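Side-chain contacts in serine acetyltransferase (Entamoeba histolytica, PDB 3Q1X), which binds L-serine and probably transfers an acetyl group to its hydroxyl, a step of cysteine biosynthesis: residues A[6-11]-A[63-68]; A[71-76]-A[83-88]; A[130-135]-A[160-165]. All coordinates share one frame; numbering follows the deposited sequence.

Contact 1: residues A[6-11]-A[63-68]; sequences YSIAHQ and SELTKL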
loop_
_atom_site.group_PDB
_atom_site.type_symbol
_atom_site.label_atom_id
_atom_site.label_comp_id
_atom_site.label_asym_id
_atom_site.label_seq_id
_atom_site.Cartn_x
_atom_site.Cartn_y
_atom_site.Cartn_z
ATOM N N TYR A 6 2.245 -35.381 6.579
ATOM C CA TYR A 6 2.957 -35.852 7.765
ATOM C C TYR A 6 4.477 -35.920 7.540
ATOM O O TYR A 6 5.253 -35.507 8.411
ATOM C CB TYR A 6 2.460 -37.220 8.270
ATOM C CG TYR A 6 3.500 -37.777 9.210
ATOM C CD1 TYR A 6 3.538 -37.390 10.552
ATOM C CD2 TYR A 6 4.525 -38.593 8.737
ATOM C CE1 TYR A 6 4.536 -37.850 11.401
ATOM C CE2 TYR A 6 5.539 -39.050 9.585
ATOM C CZ TYR A 6 5.532 -38.679 10.912
ATOM O OH TYR A 6 6.528 -39.136 11.741
ATOM N N SER A 7 4.891 -36.454 6.387
ATOM C CA SER A 7 6.317 -36.628 6.082
ATOM C C SER A 7 7.018 -35.293 5.899
ATOM O O SER A 7 8.148 -35.113 6.354
ATOM C CB SER A 7 6.528 -37.500 4.841
ATOM O OG SER A 7 6.315 -36.775 3.632
ATOM N N ILE A 8 6.336 -34.366 5.226
ATOM C CA ILE A 8 6.884 -33.033 4.998
ATOM C C ILE A 8 6.952 -32.246 6.312
ATOM O O ILE A 8 7.951 -31.585 6.582
ATOM C CB ILE A 8 6.116 -32.262 3.875
ATOM C CG1 ILE A 8 6.280 -32.962 2.510
ATOM C CG2 ILE A 8 6.548 -30.795 3.788
ATOM C CD1 ILE A 8 7.718 -33.097 1.998
ATOM N N ALA A 9 5.907 -32.333 7.136
ATOM C CA ALA A 9 5.906 -31.671 8.446
ATOM C C ALA A 9 6.979 -32.233 9.371
ATOM O O ALA A 9 7.558 -31.502 10.173
ATOM C CB ALA A 9 4.543 -31.776 9.107
ATOM N N HIS A 10 7.229 -33.539 9.261
ATOM C CA HIS A 10 8.315 -34.165 10.006
ATOM C C HIS A 10 9.679 -33.580 9.617
ATOM O O HIS A 10 10.473 -33.249 10.497
ATOM C CB HIS A 10 8.313 -35.686 9.837
ATOM C CG HIS A 10 9.464 -36.358 10.519
ATOM N ND1 HIS A 10 9.546 -36.482 11.889
ATOM C CD2 HIS A 10 10.596 -36.913 10.023
ATOM C CE1 HIS A 10 10.673 -37.095 12.207
ATOM N NE2 HIS A 10 11.328 -37.367 11.094
ATOM N N GLN A 11 9.938 -33.463 8.312
ATOM C CA GLN A 11 11.196 -32.903 7.800
ATOM C C GLN A 11 11.387 -31.443 8.229
ATOM O O GLN A 11 12.443 -31.084 8.748
ATOM C CB GLN A 11 11.305 -33.047 6.272
ATOM C CG GLN A 11 12.549 -32.365 5.692
ATOM C CD GLN A 11 12.863 -32.758 4.257
ATOM O OE1 GLN A 11 12.034 -33.337 3.552
ATOM N NE2 GLN A 11 14.070 -32.414 3.808
ATOM N N SER A 63 -0.555 -29.816 11.654
ATOM C CA SER A 63 -1.885 -29.209 11.753
ATOM C C SER A 63 -2.011 -27.936 10.907
ATOM O O SER A 63 -2.945 -27.805 10.113
ATOM C CB SER A 63 -2.228 -28.919 13.221
ATOM O OG SER A 63 -3.566 -28.465 13.363
ATOM N N GLU A 64 -1.063 -27.013 11.061
ATOM C CA GLU A 64 -1.071 -25.778 10.269
ATOM C C GLU A 64 -0.839 -26.042 8.786
ATOM O O GLU A 64 -1.473 -25.419 7.924
ATOM C CB GLU A 64 -0.033 -24.778 10.794
ATOM C CG GLU A 64 -0.198 -24.392 12.271
ATOM C CD GLU A 64 -1.472 -23.609 12.586
ATOM O OE1 GLU A 64 -2.147 -23.096 11.665
ATOM O OE2 GLU A 64 -1.795 -23.505 13.787
ATOM N N LEU A 65 0.052 -26.987 8.490
ATOM C CA LEU A 65 0.343 -27.338 7.106
ATOM C C LEU A 65 -0.903 -27.891 6.407
ATOM O O LEU A 65 -1.152 -27.582 5.236
ATOM C CB LEU A 65 1.516 -28.324 7.027
ATOM C CG LEU A 65 2.018 -28.692 5.634
ATOM C CD1 LEU A 65 2.326 -27.449 4.810
ATOM C CD2 LEU A 65 3.240 -29.599 5.723
ATOM N N THR A 66 -1.680 -28.697 7.137
ATOM C CA THR A 66 -2.952 -29.244 6.654
ATOM C C THR A 66 -3.959 -28.133 6.352
ATOM O O THR A 66 -4.617 -28.156 5.307
ATOM C CB THR A 66 -3.548 -30.246 7.685
ATOM O OG1 THR A 66 -2.609 -31.307 7.895
ATOM C CG2 THR A 66 -4.880 -30.845 7.193
ATOM N N LYS A 67 -4.078 -27.169 7.265
ATOM C CA LYS A 67 -4.987 -26.040 7.063
ATOM C C LYS A 67 -4.618 -25.262 5.807
ATOM O O LYS A 67 -5.495 -24.911 5.013
ATOM C CB LYS A 67 -5.013 -25.108 8.276
ATOM C CG LYS A 67 -5.680 -25.697 9.502
ATOM C CD LYS A 67 -6.116 -24.584 10.451
ATOM C CE LYS A 67 -5.894 -24.948 11.915
ATOM N NZ LYS A 67 -6.736 -26.085 12.372
ATOM N N LEU A 68 -3.322 -25.008 5.630
ATOM C CA LEU A 68 -2.811 -24.347 4.423
ATOM C C LEU A 68 -3.069 -25.153 3.150
ATOM O O LEU A 68 -3.548 -24.608 2.155
ATOM C CB LEU A 68 -1.315 -24.042 4.543
ATOM C CG LEU A 68 -0.702 -23.233 3.388
ATOM C CD1 LEU A 68 -1.283 -21.820 3.279
ATOM C CD2 LEU A 68 0.799 -23.193 3.498
#
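Leu65 reaches helix 2-18 because its CG stands anti to the backbone N (chi1 -175°), and the second torsion (52° to CD1) folds CD1 back beside CA and leaves CD2 extended, anti to CA, toward Ile8 and Ala9. On the other helix Ile8 carries CG2 anti to its own N while CG1 lies beside that N (chi1 -65°), which turns the short branch to Leu65, while the longer one, ending in CD1, leads off. The touch is methyl against methyl: Ile8 CG2 lies 4.0 Å from Leu65 CD2, and the two side chains cross obliquely. The same CD2 also sits against the next residue, 4.2 Å from Ala9 CB and 4.1 Å from Ala9 N, so one leucine methyl meets two consecutive residues. No hydrogen bond joins the segments; contact is van der Waals alone and buries a modest 96 Å². All three residues are buried. Leu65 also touches Ile5 of helix 2-18 and Leu93 and Leu96 of helix 82-113, which places it where three helices meet. Glu64 OE1 forms a salt bridge with Lys40 NZ of helix 36-45. The arrangement is the apolar interior of an all-helical bundle, here the N-terminal helical part of a serine acetyltransferase.

Contact 2: residues A[71-76]-A[83-88]; sequences YIKDSV and LFAHQC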
loop_
_atom_site.group_PDB
_atom_site.type_symbol
_atom_site.label_atom_id
_atom_site.label_comp_id
_atom_site.label_asym_id
_atom_site.label_seq_id
_atom_site.Cartn_x
_atom_site.Cartn_y
_atom_site.Cartn_z
ATOM N N TYR A 71 -6.710 -25.125 2.178
ATOM C CA TYR A 71 -7.100 -23.807 1.672
ATOM C C TYR A 71 -6.634 -23.587 0.229
ATOM O O TYR A 71 -7.431 -23.169 -0.625
ATOM C CB TYR A 71 -6.582 -22.698 2.596
ATOM C CG TYR A 71 -6.993 -21.294 2.191
ATOM C CD1 TYR A 71 -8.115 -20.682 2.749
ATOM C CD2 TYR A 71 -6.249 -20.575 1.256
ATOM C CE1 TYR A 71 -8.491 -19.381 2.378
ATOM C CE2 TYR A 71 -6.616 -19.283 0.875
ATOM C CZ TYR A 71 -7.735 -18.694 1.438
ATOM O OH TYR A 71 -8.090 -17.415 1.057
ATOM N N ILE A 72 -5.362 -23.892 -0.047
ATOM C CA ILE A 72 -4.792 -23.720 -1.390
ATOM C C ILE A 72 -5.446 -24.688 -2.376
ATOM O O ILE A 72 -5.779 -24.311 -3.504
ATOM C CB ILE A 72 -3.233 -23.895 -1.413
ATOM C CG1 ILE A 72 -2.546 -22.777 -0.620
ATOM C CG2 ILE A 72 -2.696 -23.942 -2.858
ATOM C CD1 ILE A 72 -1.017 -22.917 -0.496
ATOM N N LYS A 73 -5.620 -25.939 -1.951
ATOM C CA LYS A 73 -6.309 -26.920 -2.783
ATOM C C LYS A 73 -7.691 -26.408 -3.178
ATOM O O LYS A 73 -8.059 -26.447 -4.353
ATOM C CB LYS A 73 -6.426 -28.273 -2.085
ATOM C CG LYS A 73 -6.850 -29.410 -3.021
ATOM C CD LYS A 73 -7.002 -30.719 -2.253
ATOM C CE LYS A 73 -8.234 -30.686 -1.354
ATOM N NZ LYS A 73 -7.911 -31.146 0.029
ATOM N N ASP A 74 -8.442 -25.903 -2.200
ATOM C CA ASP A 74 -9.795 -25.383 -2.461
ATOM C C ASP A 74 -9.807 -24.235 -3.470
ATOM O O ASP A 74 -10.620 -24.225 -4.401
ATOM C CB ASP A 74 -10.497 -25.004 -1.150
ATOM C CG ASP A 74 -10.987 -26.231 -0.377
ATOM O OD1 ASP A 74 -10.910 -27.352 -0.921
ATOM O OD2 ASP A 74 -11.450 -26.081 0.775
ATOM N N SER A 75 -8.868 -23.305 -3.310
ATOM C CA SER A 75 -8.741 -22.162 -4.206
ATOM C C SER A 75 -8.243 -22.548 -5.603
ATOM O O SER A 75 -8.757 -22.053 -6.606
ATOM C CB SER A 75 -7.822 -21.116 -3.582
ATOM O OG SER A 75 -8.385 -20.613 -2.380
ATOM N N VAL A 76 -7.265 -23.446 -5.680
ATOM C CA VAL A 76 -6.802 -23.909 -6.990
ATOM C C VAL A 76 -7.924 -24.649 -7.722
ATOM O O VAL A 76 -8.099 -24.463 -8.914
ATOM C CB VAL A 76 -5.511 -24.773 -6.918
ATOM C CG1 VAL A 76 -5.160 -25.335 -8.292
ATOM C CG2 VAL A 76 -4.352 -23.946 -6.404
ATOM N N LEU A 83 -8.242 -32.425 -9.920
ATOM C CA LEU A 83 -7.017 -33.171 -10.200
ATOM C C LEU A 83 -5.805 -32.245 -10.326
ATOM O O LEU A 83 -4.747 -32.521 -9.747
ATOM C CB LEU A 83 -7.184 -34.060 -11.441
ATOM C CG LEU A 83 -5.941 -34.738 -12.022
ATOM C CD1 LEU A 83 -6.298 -36.066 -12.679
ATOM C CD2 LEU A 83 -5.260 -33.814 -13.024
ATOM N N PHE A 84 -5.966 -31.150 -11.070
ATOM C CA PHE A 84 -4.900 -30.161 -11.229
ATOM C C PHE A 84 -4.479 -29.586 -9.883
ATOM O O PHE A 84 -3.282 -29.425 -9.631
ATOM C CB PHE A 84 -5.327 -29.030 -12.168
ATOM C CG PHE A 84 -4.200 -28.112 -12.565
ATOM C CD1 PHE A 84 -3.144 -28.582 -13.342
ATOM C CD2 PHE A 84 -4.196 -26.777 -12.169
ATOM C CE1 PHE A 84 -2.099 -27.738 -13.719
ATOM C CE2 PHE A 84 -3.152 -25.919 -12.542
ATOM C CZ PHE A 84 -2.107 -26.399 -13.316
ATOM N N ALA A 85 -5.464 -29.285 -9.034
ATOM C CA ALA A 85 -5.221 -28.808 -7.661
ATOM C C ALA A 85 -4.376 -29.779 -6.826
ATOM O O ALA A 85 -3.404 -29.369 -6.192
ATOM C CB ALA A 85 -6.541 -28.514 -6.958
ATOM N N HIS A 86 -4.751 -31.063 -6.836
ATOM C CA HIS A 86 -4.017 -32.099 -6.116
ATOM C C HIS A 86 -2.542 -32.136 -6.518
ATOM O O HIS A 86 -1.663 -32.149 -5.656
ATOM C CB HIS A 86 -4.662 -33.477 -6.337
ATOM C CG HIS A 86 -3.841 -34.612 -5.810
ATOM N ND1 HIS A 86 -3.927 -35.047 -4.503
ATOM C CD2 HIS A 86 -2.904 -35.387 -6.405
ATOM C CE1 HIS A 86 -3.085 -36.052 -4.322
ATOM N NE2 HIS A 86 -2.452 -36.276 -5.459
ATOM N N GLN A 87 -2.283 -32.138 -7.825
ATOM C CA GLN A 87 -0.917 -32.157 -8.363
ATOM C C GLN A 87 -0.097 -30.919 -7.995
ATOM O O GLN A 87 1.096 -31.017 -7.674
ATOM C CB GLN A 87 -0.957 -32.298 -9.877
ATOM C CG GLN A 87 -1.615 -33.593 -10.340
ATOM C CD GLN A 87 -1.987 -33.572 -11.810
ATOM O OE1 GLN A 87 -2.089 -32.509 -12.431
ATOM N NE2 GLN A 87 -2.201 -34.755 -12.376
ATOM N N CYS A 88 -0.742 -29.759 -8.051
ATOM C CA CYS A 88 -0.077 -28.504 -7.729
ATOM C C CYS A 88 0.285 -28.421 -6.263
ATOM O O CYS A 88 1.360 -27.935 -5.923
ATOM C CB CYS A 88 -0.944 -27.320 -8.124
ATOM S SG CYS A 88 -1.011 -27.083 -9.898
#
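Val76 and Ala85, with Lys73 beside them, carry most of the surface buried where helices 59-79 and 82-113 pack as an antiparallel helical hairpin (alpha-hairpin), whose segments run at 143° to each other with axes 8.5 Å apart. The small Ala85 lets the backbones come close: its CA is 5.2 Å from that of Val76. Val76 places CG1 anti to its backbone N (chi1 174°), and this methyl lies over the backbone of the facing helix, 3.5 Å from Ala85 CA, as well as against the alanine methyl. Ala85 CB in turn is received by one turn of helix 59-79, with Lys73 O 3.7 Å away. The aliphatic part of Lys73 borders the same methyl, CG to Ala85 CB being 4.0 Å. Beyond CG the lysine chain bends at its third and fourth torsions and leads its amino group off to a long, weak ion pair with Asp70 OD1. Near the turn, Asp81 OD2 accepts from Phe84 N and Asn80 ND2 donates to Val76 O. Tyr150 of helix 150-162 and Leu142 of helix 128-144 pack on Val76. The phenylalanine ring lies at the margin of the contact: Val76 CG1 approaches Phe84 CD2 obliquely at 4.2 Å, while Cys88 SG stands 3.6 Å above the ring plane, displaced toward its rim.

Contact 3: residues A[130-135]-A[160-165]; sequences FQAVIV and SYTSID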
loop_
_atom_site.group_PDB
_atom_site.type_symbol
_atom_site.label_atom_id
_atom_site.label_comp_id
_atom_site.label_asym_id
_atom_site.label_seq_id
_atom_site.Cartn_x
_atom_site.Cartn_y
_atom_site.Cartn_z
ATOM N N PHE A 130 10.253 -9.350 3.418
ATOM C CA PHE A 130 10.317 -10.757 3.827
ATOM C C PHE A 130 8.948 -11.454 3.825
ATOM O O PHE A 130 8.841 -12.600 3.397
ATOM C CB PHE A 130 11.045 -10.940 5.156
ATOM C CG PHE A 130 11.316 -12.381 5.476
ATOM C CD1 PHE A 130 12.218 -13.116 4.707
ATOM C CD2 PHE A 130 10.630 -13.019 6.504
ATOM C CE1 PHE A 130 12.451 -14.462 4.974
ATOM C CE2 PHE A 130 10.868 -14.365 6.790
ATOM C CZ PHE A 130 11.768 -15.087 6.021
ATOM N N GLN A 131 7.906 -10.745 4.257
ATOM C CA GLN A 131 6.547 -11.290 4.186
ATOM C C GLN A 131 6.178 -11.626 2.744
ATOM O O GLN A 131 5.614 -12.681 2.455
ATOM C CB GLN A 131 5.527 -10.315 4.780
ATOM C CG GLN A 131 5.921 -9.733 6.143
ATOM C CD GLN A 131 6.289 -10.805 7.158
ATOM O OE1 GLN A 131 5.538 -11.764 7.358
ATOM N NE2 GLN A 131 7.447 -10.658 7.797
ATOM N N ALA A 132 6.551 -10.729 1.836
ATOM C CA ALA A 132 6.278 -10.886 0.415
ATOM C C ALA A 132 6.996 -12.115 -0.148
ATOM O O ALA A 132 6.399 -12.921 -0.850
ATOM C CB ALA A 132 6.723 -9.646 -0.328
ATOM N N VAL A 133 8.281 -12.248 0.173
ATOM C CA VAL A 133 9.083 -13.347 -0.364
ATOM C C VAL A 133 8.620 -14.718 0.126
ATOM O O VAL A 133 8.665 -15.671 -0.644
ATOM C CB VAL A 133 10.626 -13.136 -0.179
ATOM C CG1 VAL A 133 11.092 -11.905 -0.944
ATOM C CG2 VAL A 133 11.017 -13.060 1.261
ATOM N N ILE A 134 8.158 -14.797 1.381
ATOM C CA ILE A 134 7.555 -16.014 1.939
ATOM C C ILE A 134 6.418 -16.522 1.061
ATOM O O ILE A 134 6.363 -17.698 0.710
ATOM C CB ILE A 134 6.993 -15.785 3.364
ATOM C CG1 ILE A 134 8.107 -15.596 4.392
ATOM C CG2 ILE A 134 6.104 -16.936 3.791
ATOM C CD1 ILE A 134 7.591 -15.241 5.797
ATOM N N VAL A 135 5.504 -15.617 0.730
ATOM C CA VAL A 135 4.349 -15.973 -0.068
ATOM C C VAL A 135 4.781 -16.180 -1.522
ATOM O O VAL A 135 4.378 -17.154 -2.147
ATOM C CB VAL A 135 3.218 -14.942 0.091
ATOM C CG1 VAL A 135 2.040 -15.302 -0.775
ATOM C CG2 VAL A 135 2.794 -14.828 1.572
ATOM N N SER A 160 -1.461 -5.926 -1.751
ATOM C CA SER A 160 -2.264 -5.044 -0.884
ATOM C C SER A 160 -1.610 -4.804 0.476
ATOM O O SER A 160 -1.653 -3.699 1.022
ATOM C CB SER A 160 -3.669 -5.625 -0.678
ATOM O OG SER A 160 -4.387 -5.709 -1.901
ATOM N N TYR A 161 -1.000 -5.859 1.012
ATOM C CA TYR A 161 -0.401 -5.802 2.352
ATOM C C TYR A 161 0.920 -5.009 2.440
ATOM O O TYR A 161 1.170 -4.343 3.449
ATOM C CB TYR A 161 -0.252 -7.229 2.910
ATOM C CG TYR A 161 0.132 -7.267 4.367
ATOM C CD1 TYR A 161 -0.765 -6.840 5.352
ATOM C CD2 TYR A 161 1.390 -7.705 4.766
ATOM C CE1 TYR A 161 -0.420 -6.856 6.698
ATOM C CE2 TYR A 161 1.752 -7.729 6.119
ATOM C CZ TYR A 161 0.836 -7.313 7.073
ATOM O OH TYR A 161 1.193 -7.320 8.406
ATOM N N THR A 162 1.740 -5.071 1.391
ATOM C CA THR A 162 3.119 -4.555 1.421
ATOM C C THR A 162 3.409 -3.569 0.286
ATOM O O THR A 162 4.464 -2.930 0.279
ATOM C CB THR A 162 4.118 -5.714 1.242
ATOM O OG1 THR A 162 3.926 -6.293 -0.051
ATOM C CG2 THR A 162 3.917 -6.787 2.317
ATOM N N SER A 163 2.496 -3.482 -0.679
ATOM C CA SER A 163 2.676 -2.648 -1.889
ATOM C C SER A 163 3.850 -3.109 -2.756
ATOM O O SER A 163 4.346 -2.344 -3.596
ATOM C CB SER A 163 2.812 -1.151 -1.542
ATOM O OG SER A 163 1.829 -0.735 -0.615
ATOM N N ILE A 164 4.289 -4.346 -2.526
ATOM C CA ILE A 164 5.293 -5.040 -3.334
ATOM C C ILE A 164 4.560 -5.950 -4.327
ATOM O O ILE A 164 3.684 -6.730 -3.936
ATOM C CB ILE A 164 6.262 -5.867 -2.456
ATOM C CG1 ILE A 164 6.979 -4.975 -1.434
ATOM C CG2 ILE A 164 7.278 -6.644 -3.325
ATOM C CD1 ILE A 164 7.758 -5.754 -0.396
ATOM N N ASP A 165 4.942 -5.843 -5.594
ATOM C CA ASP A 165 4.195 -6.394 -6.714
ATOM C C ASP A 165 5.078 -7.376 -7.461
ATOM O O ASP A 165 5.806 -6.992 -8.371
ATOM C CB ASP A 165 3.754 -5.250 -7.646
ATOM C CG ASP A 165 2.666 -5.667 -8.635
ATOM O OD1 ASP A 165 2.319 -6.877 -8.739
ATOM O OD2 ASP A 165 2.135 -4.757 -9.314
#
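The junction between the helical part of the chain and its left-handed beta-helix is where Ala132 meets Thr162 and Ile164. Ala132, on helix 128-144, directs its methyl at the segment in which helix 150-162 ends and the chain turns toward strand 165-166. The closest touch is between two methyls, Ala132 CB and Ile164 CD1, 4.0 Å apart. Ile164 delivers that methyl through an extended branch: CG1 lies beside the backbone N, and the second torsion of 170° stretches CD1 away from the main chain toward the helix. Thr162 lies alongside more loosely, with its OG1 4.4 Å from Ala132 CB. That oxygen has polar partners of its own. It hydrogen bonds with the backbone O of Val158, one turn back in the helix, whose side chain also packs on Ala132. It also accepts from Ile164 N at 3.2 Å with an N-H...O angle of 155°. The latter bond closes an ST turn, linking the threonine side chain to the backbone beyond the helix end, while Ser163 between them takes positive phi (63°). The hexapeptide-repeat fold takes over directly afterwards, as Asp165 makes backbone hydrogen bonds with Val184 and Ile186 of the next coil. The turn faces the trimer interface: Ser163 OG hydrogen bonds with Ser163 OG of the second subunit and of the third.

Overall arrangement
Contacts 1, 2 and 3 follow one another along the chain, each closing before the next opens. Contacts 1 and 2 share helix 59-79, have centres 16 Å apart and lie on the same side of the chain's centre: one joins that helix to helix 2-18, the other to helix 82-113. Contact 3 lies deeper, about 7 Å from the centre of the chain, with its own centre 23 Å from that of contact 1 and 22 Å from that of contact 2. It uses helices 128-144 and 150-162 and leads into the beta-helix. The series thus runs from the outer helical bundle to the junction with the hexapeptide-repeat coils, where the three subunits meet.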